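Local coordinates for protein putative acyl-CoA dehydrogenase (Burkholderia xenovorans, PDB 5JSC) that is a putative member of the flavin-dependent acyl-CoA dehydrogenase family and holds flavin-adenine dinucleotide in a four-chain assembly, at residues V318-A322 and E334-A338; A266-L270 and S314-Y319. All blocks are in the same frame, centred on the assembly; numbering follows the deposited sequence.

Contact 1 of 2, residues V318-A322 and E334-A338; sequences VYRAA and EAAMA
Val318 faces Ala338, and Ala321 faces Glu334, where helices 298-325 and 332-356 run side by side in opposite directions. The short segments approach to 8.7 Å between axes, with their directions 161° apart, and the CA atoms of Val318 and Ala338, like those of Ala321 and Glu334, are 5.2 Å apart. Small residues allow this closeness. Ala321 sets its CB against the backbone of Glu334, 3.7 Å from Glu334 O, while Ala338 CB lies 4.0 Å from Val318 CA and so meets main chain more than the valine branches.

Beside these alanines, Arg320 reaches across with a chain bent at chi2 and chi3, which folds its guanidinium over Glu334. The partner there is the aliphatic part of the glutamate: Glu334 CG sits over the centre of one guanidinium face, 3.6 Å from Arg320 NE. The carboxylate plane stands 84° from the guanidinium plane, and the charged ends bond elsewhere, Arg320 NH2 in a salt bridge with Asp312 and Glu334 OE2 in a hydrogen bond with His18, both of the second subunit. Near the guanidinium plane, at its edge, Met337 SD comes within 3.6 Å of Arg320 NH2. A water in that plane accepts a bond from Arg320 NE (2.9 Å) and donates one to Glu334 O (2.8 Å), tying the arginine to the neighbouring helix.

The pair is a helical hairpin, two consecutive antiparallel helices joined by a short connection, within the helical C-terminal domain of the acyl-CoA dehydrogenase fold.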
loop_
_atom_site.group_PDB
_atom_site.type_symbol
_atom_site.label_atom_id
_atom_site.label_comp_id
_atom_site.label_asym_id
_atom_site.label_seq_id
_atom_site.Cartn_x
_atom_site.Cartn_y
_atom_site.Cartn_z
ATOM N N VAL C 318 13.497 0.514 -16.436
ATOM C CA VAL C 318 13.350 0.619 -17.888
ATOM C C VAL C 318 14.701 0.484 -18.567
ATOM O O VAL C 318 14.882 -0.334 -19.480
ATOM C CB VAL C 318 12.685 1.955 -18.273
ATOM C CG1 VAL C 318 12.805 2.199 -19.782
ATOM C CG2 VAL C 318 11.231 1.971 -17.841
ATOM N N TYR C 319 15.673 1.287 -18.136
ATOM C CA TYR C 319 16.924 1.335 -18.877
ATOM C C TYR C 319 17.886 0.230 -18.471
ATOM O O TYR C 319 18.752 -0.124 -19.273
ATOM C CB TYR C 319 17.514 2.751 -18.778
ATOM C CG TYR C 319 16.595 3.658 -19.571
ATOM C CD1 TYR C 319 16.574 3.597 -20.965
ATOM C CD2 TYR C 319 15.677 4.503 -18.942
ATOM C CE1 TYR C 319 15.696 4.376 -21.710
ATOM C CE2 TYR C 319 14.794 5.279 -19.683
ATOM C CZ TYR C 319 14.806 5.212 -21.072
ATOM O OH TYR C 319 13.936 5.960 -21.828
ATOM N N ARG C 320 17.704 -0.398 -17.303
ATOM C CA ARG C 320 18.389 -1.665 -17.059
ATOM C C ARG C 320 17.945 -2.705 -18.076
ATOM O O ARG C 320 18.775 -3.380 -18.691
ATOM C CB ARG C 320 18.125 -2.161 -15.629
ATOM C CG ARG C 320 18.853 -3.464 -15.250
ATOM C CD ARG C 320 18.110 -4.739 -15.690
ATOM N NE ARG C 320 16.816 -4.882 -15.019
ATOM C CZ ARG C 320 16.639 -5.549 -13.881
ATOM N NH1 ARG C 320 17.659 -6.152 -13.287
ATOM N NH2 ARG C 320 15.432 -5.616 -13.333
ATOM N N ALA C 321 16.631 -2.845 -18.265
ATOM C CA ALA C 321 16.129 -3.821 -19.229
ATOM C C ALA C 321 16.564 -3.479 -20.648
ATOM O O ALA C 321 16.963 -4.370 -21.413
ATOM C CB ALA C 321 14.603 -3.915 -19.149
ATOM N N ALA C 322 16.491 -2.201 -21.026
ATOM C CA ALA C 322 16.868 -1.828 -22.388
ATOM C C ALA C 322 18.361 -2.028 -22.616
ATOM O O ALA C 322 18.771 -2.577 -23.649
ATOM C CB ALA C 322 16.461 -0.380 -22.674
ATOM N N GLU C 334 13.221 -9.079 -17.110
ATOM C CA GLU C 334 13.518 -7.682 -16.819
ATOM C C GLU C 334 12.554 -6.742 -17.526
ATOM O O GLU C 334 12.199 -5.691 -16.968
ATOM C CB GLU C 334 14.965 -7.379 -17.212
ATOM C CG GLU C 334 16.002 -8.149 -16.391
ATOM C CD GLU C 334 16.273 -9.577 -16.881
ATOM O OE1 GLU C 334 15.649 -10.025 -17.873
ATOM O OE2 GLU C 334 17.134 -10.252 -16.275
ATOM N N ALA C 335 12.114 -7.104 -18.739
ATOM C CA ALA C 335 11.097 -6.319 -19.433
ATOM C C ALA C 335 9.761 -6.393 -18.713
ATOM O O ALA C 335 9.058 -5.382 -18.599
ATOM C CB ALA C 335 10.943 -6.801 -20.882
ATOM N N ALA C 336 9.385 -7.586 -18.240
ATOM C CA ALA C 336 8.146 -7.721 -17.481
ATOM C C ALA C 336 8.189 -6.872 -16.219
ATOM O O ALA C 336 7.215 -6.175 -15.892
ATOM C CB ALA C 336 7.900 -9.192 -17.127
ATOM N N MET C 337 9.314 -6.917 -15.496
ATOM C CA MET C 337 9.468 -6.097 -14.295
ATOM C C MET C 337 9.302 -4.617 -14.612
ATOM O O MET C 337 8.613 -3.885 -13.890
ATOM C CB MET C 337 10.843 -6.312 -13.676
ATOM C CG MET C 337 10.957 -7.359 -12.644
ATOM S SD MET C 337 12.508 -7.024 -11.773
ATOM C CE MET C 337 12.544 -8.501 -10.753
ATOM N N ALA C 338 9.969 -4.149 -15.670
ATOM C CA ALA C 338 9.915 -2.734 -16.019
ATOM C C ALA C 338 8.505 -2.322 -16.408
ATOM O O ALA C 338 8.014 -1.277 -15.972
ATOM C CB ALA C 338 10.887 -2.444 -17.160
HETATM O O HOH W 1 14.082 -4.125 -15.515
#

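Contact 2 of 2, residues A266-L270 and S314-Y319; sequences AAASL and SALLVY
Leu270 swings its CG away from the backbone N (chi1 169°) and, with chi2 at 62°, directs both methyls at Ala315 on the opposing helix. Leu270 CD2 does most of the touching, 3.6 Å from Ala315 CB, and the same methyl reaches the Tyr319 ring at CE2 (4.0 Å), approaching it obliquely. Leu270 CD1 comes to the alanine methyl from beside CD2, 4.0 Å from Ala315 CB, and also lies near Ser314 CB.

One turn along, Val318 splits its branches between two consecutive alanines. With chi1 at 168°, Val318 CG2 lies beside the backbone N and meets Ala266 CB at 3.6 Å, while Val318 CG1 lies anti to that N and meets Ala267 CB at 4.0 Å. Val318 CG1 also sits over the centre of the Tyr319 ring, 3.6 Å above its plane, so one methyl packs against both the facing helix and the aromatic ring of the next residue.

Segments 266-270 and 314-319 belong to antiparallel helices, 250-286 and 298-325, with short-segment axes 9.6 Å apart. Helix 88-101 packs along the flank that carries the Tyr319 ring: Leu270 touches Glu96 and Ala267 touches Cys92.

The two hydroxyls bordering this patch turn to partners beyond it. Tyr319 OH is hydrogen-bonded to Glu96 OE1, and Ser314 OG to Thr310 O and to His341 ND1. Across the interface itself, the joining is thus by apolar contact, with methyl groups fitted against methyls and a ring, while the polar ends at its border tie helix 298-325 to helices 88-101 and 332-356.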
loop_
_atom_site.group_PDB
_atom_site.type_symbol
_atom_site.label_atom_id
_atom_site.label_comp_id
_atom_site.label_asym_id
_atom_site.label_seq_id
_atom_site.Cartn_x
_atom_site.Cartn_y
_atom_site.Cartn_z
ATOM N N ALA C 266 6.896 0.387 -20.803
ATOM C CA ALA C 266 7.408 0.927 -19.551
ATOM C C ALA C 266 7.958 2.329 -19.748
ATOM O O ALA C 266 7.727 3.215 -18.917
ATOM C CB ALA C 266 8.477 -0.002 -18.983
ATOM N N ALA C 267 8.674 2.551 -20.854
ATOM C CA ALA C 267 9.229 3.875 -21.123
ATOM C C ALA C 267 8.129 4.907 -21.358
ATOM O O ALA C 267 8.225 6.045 -20.881
ATOM C CB ALA C 267 10.179 3.802 -22.319
ATOM N N ALA C 268 7.076 4.535 -22.091
ATOM C CA ALA C 268 5.965 5.469 -22.280
ATOM C C ALA C 268 5.308 5.806 -20.949
ATOM O O ALA C 268 5.008 6.976 -20.677
ATOM C CB ALA C 268 4.933 4.899 -23.255
ATOM N N SER C 269 5.088 4.796 -20.103
ATOM C CA SER C 269 4.534 5.029 -18.770
ATOM C C SER C 269 5.376 6.036 -18.006
ATOM O O SER C 269 4.854 6.967 -17.375
ATOM C CB SER C 269 4.483 3.714 -17.986
ATOM O OG SER C 269 3.679 2.744 -18.624
ATOM N N LEU C 270 6.691 5.850 -18.055
ATOM C CA LEU C 270 7.626 6.748 -17.394
ATOM C C LEU C 270 7.502 8.169 -17.928
ATOM O O LEU C 270 7.533 9.130 -17.152
ATOM C CB LEU C 270 9.042 6.203 -17.595
ATOM C CG LEU C 270 10.229 7.084 -17.229
ATOM C CD1 LEU C 270 10.206 7.403 -15.740
ATOM C CD2 LEU C 270 11.532 6.364 -17.608
ATOM N N SER C 314 11.334 3.460 -11.619
ATOM C CA SER C 314 10.829 3.063 -12.932
ATOM C C SER C 314 11.887 3.274 -14.005
ATOM O O SER C 314 12.143 2.385 -14.825
ATOM C CB SER C 314 9.567 3.847 -13.283
ATOM O OG SER C 314 8.507 3.524 -12.401
ATOM N N ALA C 315 12.514 4.451 -14.013
ATOM C CA ALA C 315 13.498 4.747 -15.047
ATOM C C ALA C 315 14.678 3.784 -14.982
ATOM O O ALA C 315 15.159 3.314 -16.023
ATOM C CB ALA C 315 13.973 6.194 -14.915
ATOM N N LEU C 316 15.167 3.489 -13.774
ATOM C CA LEU C 316 16.264 2.536 -13.631
ATOM C C LEU C 316 15.868 1.160 -14.151
ATOM O O LEU C 316 16.654 0.507 -14.851
ATOM C CB LEU C 316 16.709 2.469 -12.170
ATOM C CG LEU C 316 17.520 3.705 -11.724
ATOM C CD1 LEU C 316 17.523 3.864 -10.193
ATOM C CD2 LEU C 316 18.958 3.627 -12.268
ATOM N N LEU C 317 14.643 0.705 -13.838
ATOM C CA LEU C 317 14.192 -0.589 -14.355
ATOM C C LEU C 317 14.035 -0.577 -15.873
ATOM O O LEU C 317 14.381 -1.565 -16.539
ATOM C CB LEU C 317 12.881 -0.992 -13.690
ATOM C CG LEU C 317 12.985 -1.380 -12.219
ATOM C CD1 LEU C 317 11.580 -1.412 -11.626
ATOM C CD2 LEU C 317 13.642 -2.735 -12.066
ATOM N N VAL C 318 13.497 0.514 -16.436
ATOM C CA VAL C 318 13.350 0.619 -17.888
ATOM C C VAL C 318 14.701 0.484 -18.567
ATOM O O VAL C 318 14.882 -0.334 -19.480
ATOM C CB VAL C 318 12.685 1.955 -18.273
ATOM C CG1 VAL C 318 12.805 2.199 -19.782
ATOM C CG2 VAL C 318 11.231 1.971 -17.841
ATOM N N TYR C 319 15.673 1.287 -18.136
ATOM C CA TYR C 319 16.924 1.335 -18.877
ATOM C C TYR C 319 17.886 0.230 -18.471
ATOM O O TYR C 319 18.752 -0.124 -19.273
ATOM C CB TYR C 319 17.514 2.751 -18.778
ATOM C CG TYR C 319 16.595 3.658 -19.571
ATOM C CD1 TYR C 319 16.574 3.597 -20.965
ATOM C CD2 TYR C 319 15.677 4.503 -18.942
ATOM C CE1 TYR C 319 15.696 4.376 -21.710
ATOM C CE2 TYR C 319 14.794 5.279 -19.683
ATOM C CZ TYR C 319 14.806 5.212 -21.072
ATOM O OH TYR C 319 13.936 5.960 -21.828
#

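Overall arrangement
Helix 298-325 is common to both contacts: it meets helix 332-356 in contact 1 and helix 250-286 in contact 2, with Val318 belonging to each. Both are buried, their centres about 7 Å apart, and they touch directly, Ala266 CB packing 3.3 Å from Ala338 O, so the three helices pack against one another as a bundle in the core of the helical C-terminal domain. Their chemistry differs with position. Contact 1 pairs close alanine-to-backbone packing with a polar flank, where a water bridges the helices and charged ends bind the second subunit. Contact 2 is apolar across its interface, and its polar border faces helices of the same chain, although Leu316 and Leu317 also pack on the second subunit.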